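Local coordinates for GTP-binding protein (Thermus thermophilus, PDB 2DBY) that binds GDP through a P-loop G domain and probably hydrolyses ATP and binds the ribosome, at residues V204-V210 / A236-S242; P124-E129 / A226-K230; T69-F73 / L274-Y279; K178-T182 / L232-A236; E212-P216 / A263-Q267. All blocks are in the same frame, centred on the assembly; numbering follows the deposited sequence. Where two conformers were deposited one is given.

In the fold
Interaction 1 forms part of the buried core. It pairs two parallel strands whose C-terminal ends reach GDP, and it touches the other four contacts. Interaction 3 is also buried and lies on the same sheet, where helix 270-281 crosses strand 66-75 by apolar packing. Interactions 2 and 4 both use helix 222-234. In interaction 2, partly buried, a leucine is lodged between two helices. In interaction 4, at the surface, the helix end is held by an arginine bond and a water. Interaction 5 is a surface contact between two loops, made of leucine, proline and tyrosine without a clear hydrogen bond. Interactions 4 and 5 lie about 29 Å apart, centre to centre.

Interaction 1 of 5, residues V204-V210 / A236-S242; sequences VIYVANV and AEVVVVS. With GDP (guanosine-5'-diphosphate), chain B.
Ile205 and Val239 touch through their methyls on the sheet face that helix 270-281 covers, with CG2 of Ile205 3.6 Å from CG2 of Val239. Two residues on, Val207 CG1 lies 3.7 Å from Val241 CG2. That methyl of Val241 stands between its own backbone N and carbonyl carbon (chi1 -50°), which brings it to Val207. On the other face Tyr206 and Val238 pack on helix 222-234. The pairs Tyr206-Val238 and Ala208-Val240 are spaced wider, with Ala208 CB 4.3 Å from Val240 CG2. Packing is close again toward GDP, where Val210 CG2 meets Val240 CG1 at 3.5 Å. Strands 204-209 and 237-241 form a parallel pair, joined by a beta-alpha-beta crossover through helix 222-234, in the mixed sheet of the G domain. Six backbone hydrogen bonds link them. The shortest runs from Tyr206 N to Glu237 O, 2.7 Å. At the start of the pair, Ala236 CB sits over the centre of the Tyr206 ring, 4.1 Å from the centroid, a CH-pi contact. Beside this packed pair Glu237 is exposed and sends its carboxylate away. At the far end Ser242 OG donates to GDP O6 at 3.0 Å and caps Leu245 N. The Asn209 amide lies by O6 and N7 of the base and is fixed from both ends: OD1 accepts from Ala243 N, and ND2 bonds to Val12 O of the P-loop.

Interaction 2 of 5, residues P124-E129 / A226-K230; sequences PLEDAE and AVRRK
Leu125 O accepts the helical bond from Glu129 N at 3.0 Å and has Lys230 NZ of the other helix 3.4 Å away. The same NZ lies 3.6 Å from Ala128 CB, with Glu129 CB next to it. The lysine chain reaches the first turn of helix 124-156 because it bends at chi2 (73°) and again at chi4 (-59°). The carboxylate of Glu129 lies near the ammonium group without touching it, and may still feel its charge. Leu125 slides past Lys230 in the opposite direction, with its CG 3.9 Å from Lys230 CB. This is a knob-into-hole contact: the leucine sits among Ala226, Val227, Arg229 and Lys230 of helix 222-234. The two helix segments run at 32° to each other over the same face of the G-domain sheet. Leu125 CD1 does most of the touching, 3.6 Å from Ala226 O and 4.0 Å from Val227 CG2. Its CD2 approaches Arg229 NH1 at about a right angle to that side chain. Replacing Leu125 with an alanine would probably open a gap between the helices and leave the alkyl part of Lys230 free to shift. Closer to the sheet, Pro124 CB meets Val227 CG2 at 4.1 Å. Both of these residues also rest on Leu107 of strand 102-108, and Val227 packs on Tyr206 as well.

Interaction 3 of 5, residues T69-F73 / L274-Y279; sequences THVEF and LARAGY. With FMT (formic acid), chain E.
Helix 270-281 lies across strand 66-75 of the G-domain sheet, and Val71 and Phe73 of the strand meet Leu274, Ala275, Gly278 and Tyr279 of the helix. The short segments cross at 87°, nearly at a right angle. Phe73 comes edge-on. Its CZ lies 3.7 Å from Leu274 O, with Ala275 CA also at the ring edge, near the ring plane. The same corner of the ring touches Leu274 CG at 3.8 Å. Val71 uses CG2, which packs 3.4 Å from Ala275 O and 3.6 Å from Tyr279 CD1. CG1 of Val71 is anti to the backbone N (chi1 179°), which leaves CG2 beside that N and turned to these two partners. Between the two contacts is Gly278. A CB there would sit tight against Val71 CG1 and Phe73 CZ, and the lack of a side chain is consistent with the close approach of the helix. His70 alternates to the far side of the strand, away from the helix. Its ND1 donates an almost straight bond (173°) to O1 of a formic acid molecule, 2.8 Å away, probably left from crystallisation. With a phenylalanine here the ND1 donor is gone, and the formic acid would probably be held less firmly, with Ala29 N still bonded to it. At the start of the strand segment, Thr69 OG1 bonds to Thr299 OG1. The hydroxyl of Tyr279 is bonded to Thr286 and Thr299, and Thr69 CG2 rests 3.8 Å from Tyr279 OH.

Interaction 4 of 5, residues K178-T182 / L232-A236; sequences KPART and LEEGA
The 3-10 turn at Ala180 to Thr182 lies beside the end of helix 222-234, where Gly235 leaves the helix with a positive phi of 68° and its CA is 5.6 Å from that of Thr182. This helix end leads into strand 237-241 and so belongs to the turn of a beta-alpha-beta unit in the G domain. Arg181 grips it. NH1 of Arg181 donates to Glu234 O at 2.9 Å, in the carbonyl plane and on a lone pair, with an N-H...O angle of 166°. The carbonyl oxygen also lies close to the guanidinium plane. The arginine starts with CG between its backbone N and carbonyl carbon (chi1 80°) and bends again at chi3, which curls the group toward the helix end. Its other nitrogens are held outside: NE bonds to Lys202 O and NH2 forms a salt bridge with Glu132. Pro179 CB lies over one face of the guanidinium, 3.3 Å above the plane and off toward the rim. With bonds on all three nitrogens and the proline against one face, the group has little freedom to turn. Glu234 folds back toward the same place. Its OE2 is 3.4 Å from Pro179 CD and 4.1 Å from Arg181 NH1, beyond a salt bridge, though the opposite charges may still attract. Thr182 packs its CG2 3.5 Å from Gly235 N. A CB on Gly235 would probably run into this methyl. Thr182 OG1 bonds to His173 and to a water 2.9 Å away, which donates to Glu233 O at 2.8 Å.

Interaction 5 of 5, residues E212-P216 / A263-Q267; sequences EEDLP and AYGLQ
A cis peptide bond joins Leu215 to Pro216, and both residues rest on the methyls of Leu266. The second loop follows a Schellman motif that ends helix 254-263, with Gly265 as its C-prime residue (phi 73°). The first loop follows strand 204-209. Its Glu212 is the acidic residue of the NxxE sequence that begins with Asn209, the YchF-family form of the G4 nucleotide-recognition motif. The two loops therefore meet close to the base end of the GDP site.

Leu266 divides its two methyls between its partners. CD1 meets Leu215 CD1 at 3.8 Å, the side chains crossing at about a right angle. CD2 lies 3.8 Å from Pro216 N and 3.9 Å from Pro216 CD, against the proline ring. Leu266 CG stands anti to the carbonyl carbon, beside the backbone N (chi1 -59°), and from there its methyls reach both residues. Leu215 is also packed on Val210, Ser242 and Leu245, which ties this loop to the strand ends and the helix beside the nucleotide. A backbone bond from Leu215 N to Glu212 O, 3.1 Å, closes the 3-10 turn.

Tyr264 lies nearer the surface. Its CG is anti to the backbone N (chi1 -166°), which extends the ring toward the turn. The ring comes edge-on, with Glu212 O near its plane and 3.6 Å from Tyr264 CE1. Glu212 CB lies 4.1 Å from the same ring carbon. Beyond it, Tyr264 OH comes within 3.2 Å of Glu213 CA.

Interaction 1 of 5, residues V204-V210 / A236-S242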
# COMPACT_ATOMS: atom_id res chain seq x y z
N VAL A 204 -8.08 3.82 2.56
CA VAL A 204 -7.56 5.09 3.05
C VAL A 204 -6.80 4.94 4.34
O VAL A 204 -7.19 4.12 5.20
CB VAL A 204 -8.71 6.11 3.32
CG1 VAL A 204 -8.15 7.33 4.09
CG2 VAL A 204 -9.35 6.57 2.01
N ILE A 205 -5.70 5.69 4.45
CA ILE A 205 -4.90 5.75 5.69
C ILE A 205 -4.94 7.21 6.13
O ILE A 205 -4.66 8.10 5.34
CB ILE A 205 -3.42 5.41 5.43
CG1 ILE A 205 -3.27 3.98 4.90
CG2 ILE A 205 -2.60 5.60 6.74
CD1 ILE A 205 -1.94 3.79 4.16
N TYR A 206 -5.32 7.49 7.37
CA TYR A 206 -5.30 8.86 7.85
C TYR A 206 -3.93 8.94 8.52
O TYR A 206 -3.64 8.14 9.42
CB TYR A 206 -6.37 9.11 8.90
CG TYR A 206 -7.77 9.34 8.37
CD1 TYR A 206 -8.86 9.23 9.22
CD2 TYR A 206 -7.99 9.70 7.05
CE1 TYR A 206 -10.16 9.46 8.77
CE2 TYR A 206 -9.29 9.94 6.58
CZ TYR A 206 -10.36 9.82 7.46
OH TYR A 206 -11.65 10.07 7.02
N VAL A 207 -3.09 9.89 8.09
CA VAL A 207 -1.75 10.03 8.66
C VAL A 207 -1.82 11.21 9.62
O VAL A 207 -1.87 12.37 9.20
CB VAL A 207 -0.71 10.33 7.53
CG1 VAL A 207 0.68 10.47 8.12
CG2 VAL A 207 -0.73 9.20 6.51
N ALA A 208 -1.87 10.91 10.91
CA ALA A 208 -1.95 11.97 11.93
C ALA A 208 -0.56 12.53 12.18
O ALA A 208 0.29 11.84 12.75
CB ALA A 208 -2.54 11.40 13.25
N ASN A 209 -0.33 13.75 11.71
CA ASN A 209 0.98 14.41 11.89
C ASN A 209 0.97 15.06 13.27
O ASN A 209 0.13 15.92 13.55
CB ASN A 209 1.19 15.46 10.80
CG ASN A 209 2.62 15.98 10.78
OD1 ASN A 209 3.53 15.38 11.37
ND2 ASN A 209 2.83 17.09 10.10
N VAL A 210 1.90 14.64 14.12
CA VAL A 210 1.96 15.15 15.47
C VAL A 210 3.36 15.66 15.83
O VAL A 210 4.32 15.46 15.09
CB VAL A 210 1.62 14.04 16.52
CG1 VAL A 210 0.20 13.55 16.30
CG2 VAL A 210 2.59 12.84 16.38
N ALA A 236 -11.14 3.78 7.43
CA ALA A 236 -9.71 4.10 7.19
C ALA A 236 -8.84 3.57 8.34
O ALA A 236 -9.35 3.30 9.44
CB ALA A 236 -9.54 5.63 7.10
N GLU A 237 -7.54 3.43 8.09
CA GLU A 237 -6.61 3.00 9.13
C GLU A 237 -5.88 4.27 9.53
O GLU A 237 -5.89 5.24 8.78
CB GLU A 237 -5.61 1.99 8.57
CG GLU A 237 -6.24 0.64 8.26
CD GLU A 237 -6.99 0.08 9.46
OE1 GLU A 237 -6.39 0.02 10.56
OE2 GLU A 237 -8.17 -0.29 9.31
N VAL A 238 -5.24 4.26 10.70
CA VAL A 238 -4.53 5.46 11.19
C VAL A 238 -3.05 5.17 11.44
O VAL A 238 -2.68 4.11 11.98
CB VAL A 238 -5.16 5.98 12.54
CG1 VAL A 238 -4.33 7.14 13.12
CG2 VAL A 238 -6.58 6.48 12.29
N VAL A 239 -2.19 6.08 11.00
CA VAL A 239 -0.77 5.93 11.29
C VAL A 239 -0.34 7.27 11.87
O VAL A 239 -0.64 8.32 11.30
CB VAL A 239 0.11 5.67 10.06
CG1 VAL A 239 1.55 5.42 10.54
CG2 VAL A 239 -0.39 4.46 9.28
N VAL A 240 0.36 7.23 13.00
CA VAL A 240 0.81 8.48 13.62
C VAL A 240 2.29 8.71 13.34
O VAL A 240 3.12 7.83 13.59
CB VAL A 240 0.59 8.43 15.15
CG1 VAL A 240 1.01 9.76 15.79
CG2 VAL A 240 -0.87 8.09 15.45
N VAL A 241 2.61 9.89 12.80
CA VAL A 241 4.01 10.23 12.51
C VAL A 241 4.29 11.69 12.84
O VAL A 241 3.38 12.50 13.00
CB VAL A 241 4.32 10.08 10.99
CG1 VAL A 241 3.86 8.71 10.50
CG2 VAL A 241 3.66 11.21 10.19
N SER A 242 5.56 12.02 12.99
CA SER A 242 5.96 13.42 13.12
C SER A 242 6.75 13.65 11.82
O SER A 242 7.86 13.14 11.67
CB SER A 242 6.91 13.64 14.31
OG SER A 242 7.50 14.92 14.17
PB GDP B . 2.23 21.54 3.63
O1B GDP B . 1.60 22.89 3.35
O2B GDP B . 1.12 20.41 3.96
O3B GDP B . 3.43 21.12 2.77
O3A GDP B . 2.91 21.78 5.10
PA GDP B . 4.47 21.98 5.51
O1A GDP B . 5.24 20.79 5.11
O2A GDP B . 5.06 23.28 4.78
O5' GDP B . 4.55 22.15 7.11
C5' GDP B . 3.85 23.33 7.50
C4' GDP B . 4.48 23.87 8.81
O4' GDP B . 4.39 22.90 9.92
C3' GDP B . 5.96 24.19 8.72
O3' GDP B . 6.63 25.37 9.16
C2' GDP B . 6.61 22.84 9.12
O2' GDP B . 7.91 23.15 9.68
C1' GDP B . 5.76 22.49 10.33
N9 GDP B . 5.73 21.03 10.64
C8 GDP B . 5.47 20.00 9.75
N7 GDP B . 5.51 18.85 10.35
C5 GDP B . 5.81 19.05 11.66
C6 GDP B . 5.98 18.18 12.80
O6 GDP B . 5.86 16.99 12.67
N1 GDP B . 6.28 18.74 14.03
C2 GDP B . 6.41 20.11 14.16
N2 GDP B . 6.70 20.64 15.39
N3 GDP B . 6.25 20.93 13.11
C4 GDP B . 5.95 20.45 11.86

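Interaction 2 of 5, residues P124-E129 / A226-K230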
# COMPACT_ATOMS: atom_id res chain seq x y z
N PRO A 124 -8.62 18.85 12.06
CA PRO A 124 -8.28 17.77 11.13
C PRO A 124 -9.50 17.06 10.53
O PRO A 124 -9.49 16.70 9.35
CB PRO A 124 -7.42 16.83 11.98
CG PRO A 124 -7.95 17.06 13.38
CD PRO A 124 -8.08 18.57 13.41
N LEU A 125 -10.55 16.84 11.32
CA LEU A 125 -11.71 16.18 10.76
C LEU A 125 -12.31 17.01 9.60
O LEU A 125 -12.88 16.44 8.66
CB LEU A 125 -12.74 15.93 11.86
CG LEU A 125 -12.67 14.53 12.50
CD1 LEU A 125 -11.23 14.21 12.91
CD2 LEU A 125 -13.62 14.46 13.70
N GLU A 126 -12.14 18.33 9.65
CA GLU A 126 -12.66 19.21 8.60
C GLU A 126 -11.91 18.96 7.29
O GLU A 126 -12.51 18.89 6.22
CB GLU A 126 -12.54 20.67 9.00
CG GLU A 126 -13.64 21.54 8.42
CD GLU A 126 -14.99 21.30 9.10
OE1 GLU A 126 -15.18 21.77 10.24
OE2 GLU A 126 -15.85 20.62 8.49
N ASP A 127 -10.58 18.83 7.38
CA ASP A 127 -9.77 18.55 6.21
C ASP A 127 -10.20 17.22 5.57
O ASP A 127 -10.33 17.12 4.35
CB ASP A 127 -8.29 18.44 6.61
CG ASP A 127 -7.61 19.78 6.72
OD1 ASP A 127 -8.33 20.81 6.71
OD2 ASP A 127 -6.36 19.79 6.80
N ALA A 128 -10.37 16.19 6.40
CA ALA A 128 -10.76 14.88 5.89
C ALA A 128 -12.09 14.98 5.13
O ALA A 128 -12.25 14.41 4.06
CB ALA A 128 -10.89 13.88 7.04
N GLU A 129 -13.05 15.70 5.71
CA GLU A 129 -14.35 15.86 5.06
C GLU A 129 -14.27 16.64 3.74
O GLU A 129 -15.03 16.36 2.81
CB GLU A 129 -15.34 16.53 6.01
CG GLU A 129 -16.73 16.69 5.39
CD GLU A 129 -17.73 17.37 6.30
OE1 GLU A 129 -18.91 17.52 5.87
OE2 GLU A 129 -17.36 17.77 7.43
N ALA A 226 -9.75 12.09 17.85
CA ALA A 226 -10.87 12.42 16.96
C ALA A 226 -10.63 11.78 15.61
O ALA A 226 -11.56 11.27 14.98
CB ALA A 226 -11.02 13.93 16.79
N VAL A 227 -9.38 11.81 15.15
CA VAL A 227 -9.03 11.18 13.88
C VAL A 227 -9.31 9.66 13.92
O VAL A 227 -9.83 9.11 12.94
CB VAL A 227 -7.54 11.46 13.51
CG1 VAL A 227 -7.06 10.55 12.35
CG2 VAL A 227 -7.42 12.91 13.12
N ARG A 228 -9.00 8.99 15.03
CA ARG A 228 -9.28 7.56 15.14
C ARG A 228 -10.80 7.32 15.07
O ARG A 228 -11.26 6.36 14.44
CB ARG A 228 -8.72 6.98 16.46
CG ARG A 228 -7.19 6.98 16.53
CD ARG A 228 -6.68 6.28 17.76
NE ARG A 228 -5.22 6.36 17.91
CZ ARG A 228 -4.33 5.68 17.18
NH1 ARG A 228 -4.74 4.85 16.22
NH2 ARG A 228 -3.03 5.83 17.41
N ARG A 229 -11.58 8.19 15.72
CA ARG A 229 -13.05 8.09 15.71
C ARG A 229 -13.61 8.21 14.29
O ARG A 229 -14.46 7.40 13.86
CB ARG A 229 -13.64 9.18 16.64
CG ARG A 229 -15.15 9.40 16.58
CD ARG A 229 -15.63 10.14 17.86
NE ARG A 229 -14.86 11.36 18.17
CZ ARG A 229 -15.00 12.53 17.54
NH1 ARG A 229 -15.88 12.64 16.55
NH2 ARG A 229 -14.29 13.60 17.90
N LYS A 230 -13.14 9.21 13.55
CA LYS A 230 -13.56 9.44 12.17
C LYS A 230 -13.10 8.29 11.29
O LYS A 230 -13.81 7.89 10.36
CB LYS A 230 -12.96 10.73 11.61
CG LYS A 230 -13.34 11.01 10.17
CD LYS A 230 -14.78 11.47 10.05
CE LYS A 230 -15.07 12.12 8.70
NZ LYS A 230 -14.20 13.30 8.44

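Interaction 3 of 5, residues T69-F73 / L274-Y279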
# COMPACT_ATOMS: atom_id res chain seq x y z
N THR A 69 12.39 -5.14 -0.81
CA THR A 69 11.36 -4.63 -1.71
C THR A 69 11.03 -3.20 -1.22
O THR A 69 11.80 -2.62 -0.44
CB THR A 69 10.11 -5.56 -1.76
OG1 THR A 69 9.18 -5.05 -2.73
CG2 THR A 69 9.41 -5.65 -0.38
N HIS A 70 9.92 -2.63 -1.67
CA HIS A 70 9.59 -1.26 -1.32
C HIS A 70 8.10 -0.98 -1.54
O HIS A 70 7.38 -1.83 -2.07
CB HIS A 70 10.41 -0.31 -2.21
CG HIS A 70 10.25 -0.58 -3.68
ND1 HIS A 70 11.32 -0.79 -4.52
CD2 HIS A 70 9.14 -0.67 -4.45
CE1 HIS A 70 10.87 -1.00 -5.75
NE2 HIS A 70 9.56 -0.93 -5.73
N VAL A 71 7.67 0.21 -1.12
CA VAL A 71 6.29 0.66 -1.30
C VAL A 71 6.36 2.03 -1.97
O VAL A 71 7.09 2.91 -1.52
CB VAL A 71 5.56 0.82 0.05
CG1 VAL A 71 4.12 1.33 -0.19
CG2 VAL A 71 5.54 -0.50 0.78
N GLU A 72 5.59 2.19 -3.05
CA GLU A 72 5.59 3.44 -3.82
C GLU A 72 4.55 4.45 -3.32
O GLU A 72 3.41 4.07 -3.05
CB GLU A 72 5.33 3.10 -5.29
CG GLU A 72 5.36 4.28 -6.26
CD GLU A 72 5.31 3.81 -7.70
OE1 GLU A 72 6.31 3.25 -8.18
OE2 GLU A 72 4.27 3.98 -8.35
N PHE A 73 4.95 5.72 -3.23
CA PHE A 73 4.09 6.79 -2.75
C PHE A 73 4.10 7.91 -3.79
O PHE A 73 5.15 8.20 -4.37
CB PHE A 73 4.61 7.35 -1.43
CG PHE A 73 4.37 6.44 -0.26
CD1 PHE A 73 5.35 5.52 0.14
CD2 PHE A 73 3.16 6.47 0.42
CE1 PHE A 73 5.10 4.64 1.20
CE2 PHE A 73 2.90 5.60 1.48
CZ PHE A 73 3.87 4.68 1.87
N LEU A 274 4.57 3.93 7.96
CA LEU A 274 3.71 4.34 6.85
C LEU A 274 3.84 3.35 5.69
O LEU A 274 2.87 2.99 5.05
CB LEU A 274 4.08 5.75 6.37
CG LEU A 274 3.26 6.31 5.21
CD1 LEU A 274 1.77 6.39 5.57
CD2 LEU A 274 3.80 7.71 4.87
N ALA A 275 5.07 2.91 5.42
CA ALA A 275 5.28 1.95 4.35
C ALA A 275 4.52 0.65 4.64
O ALA A 275 3.89 0.06 3.75
CB ALA A 275 6.81 1.67 4.18
N ARG A 276 4.57 0.20 5.90
CA ARG A 276 3.88 -1.03 6.29
C ARG A 276 2.36 -0.84 6.22
O ARG A 276 1.63 -1.78 5.89
CB ARG A 276 4.30 -1.45 7.71
CG ARG A 276 5.71 -2.06 7.79
CD ARG A 276 5.95 -2.81 9.11
NE ARG A 276 5.73 -1.97 10.29
CZ ARG A 276 4.62 -1.95 11.01
NH1 ARG A 276 3.60 -2.75 10.69
NH2 ARG A 276 4.50 -1.12 12.04
N ALA A 277 1.88 0.36 6.54
CA ALA A 277 0.45 0.63 6.47
C ALA A 277 0.05 0.66 4.99
O ALA A 277 -1.02 0.18 4.62
CB ALA A 277 0.10 1.98 7.14
N GLY A 278 0.93 1.20 4.14
CA GLY A 278 0.64 1.23 2.71
C GLY A 278 0.63 -0.18 2.13
O GLY A 278 -0.19 -0.51 1.28
N TYR A 279 1.55 -1.01 2.59
CA TYR A 279 1.64 -2.39 2.11
C TYR A 279 0.31 -3.08 2.40
O TYR A 279 -0.24 -3.77 1.54
CB TYR A 279 2.77 -3.13 2.84
CG TYR A 279 3.50 -4.18 2.01
CD1 TYR A 279 4.22 -3.81 0.87
CD2 TYR A 279 3.56 -5.51 2.43
CE1 TYR A 279 4.99 -4.73 0.17
CE2 TYR A 279 4.34 -6.45 1.73
CZ TYR A 279 5.05 -6.05 0.61
OH TYR A 279 5.85 -6.93 -0.05
C FMT E . 14.16 -1.03 -2.52
O1 FMT E . 13.97 -0.98 -3.71
O2 FMT E . 15.39 -0.84 -2.04

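Interaction 4 of 5, residues K178-T182 / L232-A236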
# COMPACT_ATOMS: atom_id res chain seq x y z
N LYS A 178 -21.64 8.49 2.60
CA LYS A 178 -20.74 7.40 3.03
C LYS A 178 -19.87 6.88 1.88
O LYS A 178 -20.32 6.76 0.74
CB LYS A 178 -21.56 6.27 3.65
CG LYS A 178 -22.33 6.80 4.89
CD LYS A 178 -23.55 5.98 5.20
CE LYS A 178 -24.44 6.75 6.20
NZ LYS A 178 -25.68 5.99 6.51
N PRO A 179 -18.61 6.56 2.15
CA PRO A 179 -17.72 6.07 1.09
C PRO A 179 -17.98 4.65 0.62
O PRO A 179 -18.40 3.81 1.40
CB PRO A 179 -16.33 6.21 1.72
CG PRO A 179 -16.62 5.94 3.20
CD PRO A 179 -17.95 6.59 3.47
N ALA A 180 -17.66 4.37 -0.64
CA ALA A 180 -17.88 3.04 -1.17
C ALA A 180 -17.06 2.01 -0.38
O ALA A 180 -17.49 0.87 -0.23
CB ALA A 180 -17.51 2.96 -2.67
N ARG A 181 -15.94 2.42 0.21
CA ARG A 181 -15.11 1.45 0.92
C ARG A 181 -15.77 0.84 2.17
O ARG A 181 -15.36 -0.25 2.59
CB ARG A 181 -13.74 2.07 1.29
CG ARG A 181 -13.77 2.98 2.55
CD ARG A 181 -12.44 3.79 2.65
NE ARG A 181 -12.40 4.94 1.73
CZ ARG A 181 -12.80 6.17 2.03
NH1 ARG A 181 -13.28 6.47 3.23
NH2 ARG A 181 -12.74 7.13 1.12
N THR A 182 -16.79 1.50 2.72
CA THR A 182 -17.48 0.94 3.90
C THR A 182 -18.75 0.19 3.54
O THR A 182 -19.46 -0.28 4.43
CB THR A 182 -17.85 2.00 4.94
OG1 THR A 182 -18.64 3.04 4.35
CG2 THR A 182 -16.58 2.59 5.60
N LEU A 232 -12.87 5.23 12.05
CA LEU A 232 -13.76 4.08 12.20
C LEU A 232 -15.01 4.24 11.35
O LEU A 232 -15.49 3.26 10.77
CB LEU A 232 -14.14 3.88 13.67
CG LEU A 232 -14.75 2.52 14.00
CD1 LEU A 232 -13.74 1.42 13.63
CD2 LEU A 232 -15.11 2.45 15.49
N GLU A 233 -15.50 5.47 11.24
CA GLU A 233 -16.70 5.76 10.44
C GLU A 233 -16.41 5.68 8.96
O GLU A 233 -17.27 5.30 8.17
CB GLU A 233 -17.24 7.16 10.74
CG GLU A 233 -17.68 7.34 12.17
CD GLU A 233 -18.28 8.70 12.40
OE1 GLU A 233 -18.89 8.89 13.47
OE2 GLU A 233 -18.13 9.59 11.53
N GLU A 234 -15.20 6.06 8.57
CA GLU A 234 -14.83 6.06 7.16
C GLU A 234 -14.13 4.80 6.66
O GLU A 234 -13.77 4.72 5.48
CB GLU A 234 -13.94 7.29 6.88
CG GLU A 234 -14.64 8.63 7.18
CD GLU A 234 -15.97 8.81 6.44
OE1 GLU A 234 -17.01 9.00 7.10
OE2 GLU A 234 -15.99 8.76 5.20
N GLY A 235 -13.92 3.82 7.54
CA GLY A 235 -13.24 2.59 7.13
C GLY A 235 -11.77 2.80 6.79
O GLY A 235 -11.21 2.08 5.96
N ALA A 236 -11.14 3.78 7.43
CA ALA A 236 -9.71 4.10 7.19
C ALA A 236 -8.84 3.57 8.34
O ALA A 236 -9.35 3.30 9.44
CB ALA A 236 -9.54 5.63 7.10
O HOH W 1 -19.35 5.07 6.32

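Interaction 5 of 5, residues E212-P216 / A263-Q267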
# COMPACT_ATOMS: atom_id res chain seq x y z
N GLU A 212 6.73 15.41 17.92
CA GLU A 212 7.43 14.18 18.30
C GLU A 212 7.10 13.61 19.69
O GLU A 212 7.14 12.39 19.86
CB GLU A 212 8.94 14.37 18.18
CG GLU A 212 9.46 15.62 18.84
CD GLU A 212 10.85 16.00 18.33
OE1 GLU A 212 11.10 15.90 17.11
OE2 GLU A 212 11.68 16.44 19.15
N GLU A 213 6.78 14.48 20.65
CA GLU A 213 6.44 14.03 22.01
C GLU A 213 5.19 13.16 22.05
O GLU A 213 4.98 12.41 23.00
CB GLU A 213 6.22 15.21 22.95
CG GLU A 213 5.20 16.20 22.46
CD GLU A 213 5.85 17.39 21.76
OE1 GLU A 213 6.90 17.22 21.06
OE2 GLU A 213 5.30 18.51 21.91
N ASP A 214 4.34 13.27 21.03
CA ASP A 214 3.12 12.49 20.96
C ASP A 214 3.30 11.10 20.33
O ASP A 214 2.33 10.36 20.21
CB ASP A 214 2.03 13.26 20.20
CG ASP A 214 1.27 14.23 21.08
OD1 ASP A 214 1.32 14.06 22.32
OD2 ASP A 214 0.61 15.16 20.56
N LEU A 215 4.52 10.76 19.92
CA LEU A 215 4.77 9.46 19.32
C LEU A 215 4.89 8.46 20.47
O LEU A 215 5.33 8.81 21.57
CB LEU A 215 6.06 9.47 18.49
CG LEU A 215 6.04 10.40 17.26
CD1 LEU A 215 7.43 10.48 16.62
CD2 LEU A 215 4.99 9.88 16.24
N PRO A 216 4.60 7.18 20.20
CA PRO A 216 4.17 6.60 18.92
C PRO A 216 2.68 6.59 18.56
O PRO A 216 2.35 6.43 17.39
CB PRO A 216 4.69 5.18 19.03
CG PRO A 216 4.32 4.87 20.46
CD PRO A 216 4.77 6.12 21.21
N ALA A 263 16.92 5.76 21.49
CA ALA A 263 17.21 6.57 22.67
C ALA A 263 15.95 7.33 23.06
O ALA A 263 15.76 7.65 24.24
CB ALA A 263 18.32 7.56 22.38
N TYR A 264 15.08 7.60 22.09
CA TYR A 264 13.85 8.34 22.38
C TYR A 264 12.70 7.38 22.68
O TYR A 264 11.54 7.78 22.73
CB TYR A 264 13.48 9.23 21.18
CG TYR A 264 12.44 10.30 21.48
CD1 TYR A 264 11.49 10.62 20.51
CD2 TYR A 264 12.40 10.99 22.70
CE1 TYR A 264 10.52 11.59 20.75
CE2 TYR A 264 11.43 11.98 22.95
CZ TYR A 264 10.49 12.27 21.96
OH TYR A 264 9.48 13.19 22.16
N GLY A 265 13.04 6.10 22.86
CA GLY A 265 12.04 5.09 23.19
C GLY A 265 11.11 4.67 22.05
O GLY A 265 10.04 4.12 22.30
N LEU A 266 11.51 4.95 20.81
CA LEU A 266 10.72 4.60 19.63
C LEU A 266 11.50 3.52 18.87
O LEU A 266 12.73 3.64 18.70
CB LEU A 266 10.50 5.83 18.75
CG LEU A 266 9.77 6.97 19.48
CD1 LEU A 266 9.74 8.19 18.56
CD2 LEU A 266 8.36 6.55 19.87
N GLN A 267 10.79 2.50 18.41
CA GLN A 267 11.43 1.37 17.74
C GLN A 267 11.41 1.29 16.21
O GLN A 267 12.16 0.48 15.63
CB GLN A 267 10.85 0.07 18.30
CG GLN A 267 10.89 -0.05 19.83
CD GLN A 267 12.25 0.27 20.45
OE1 GLN A 267 13.31 -0.07 19.89
NE2 GLN A 267 12.23 0.90 21.61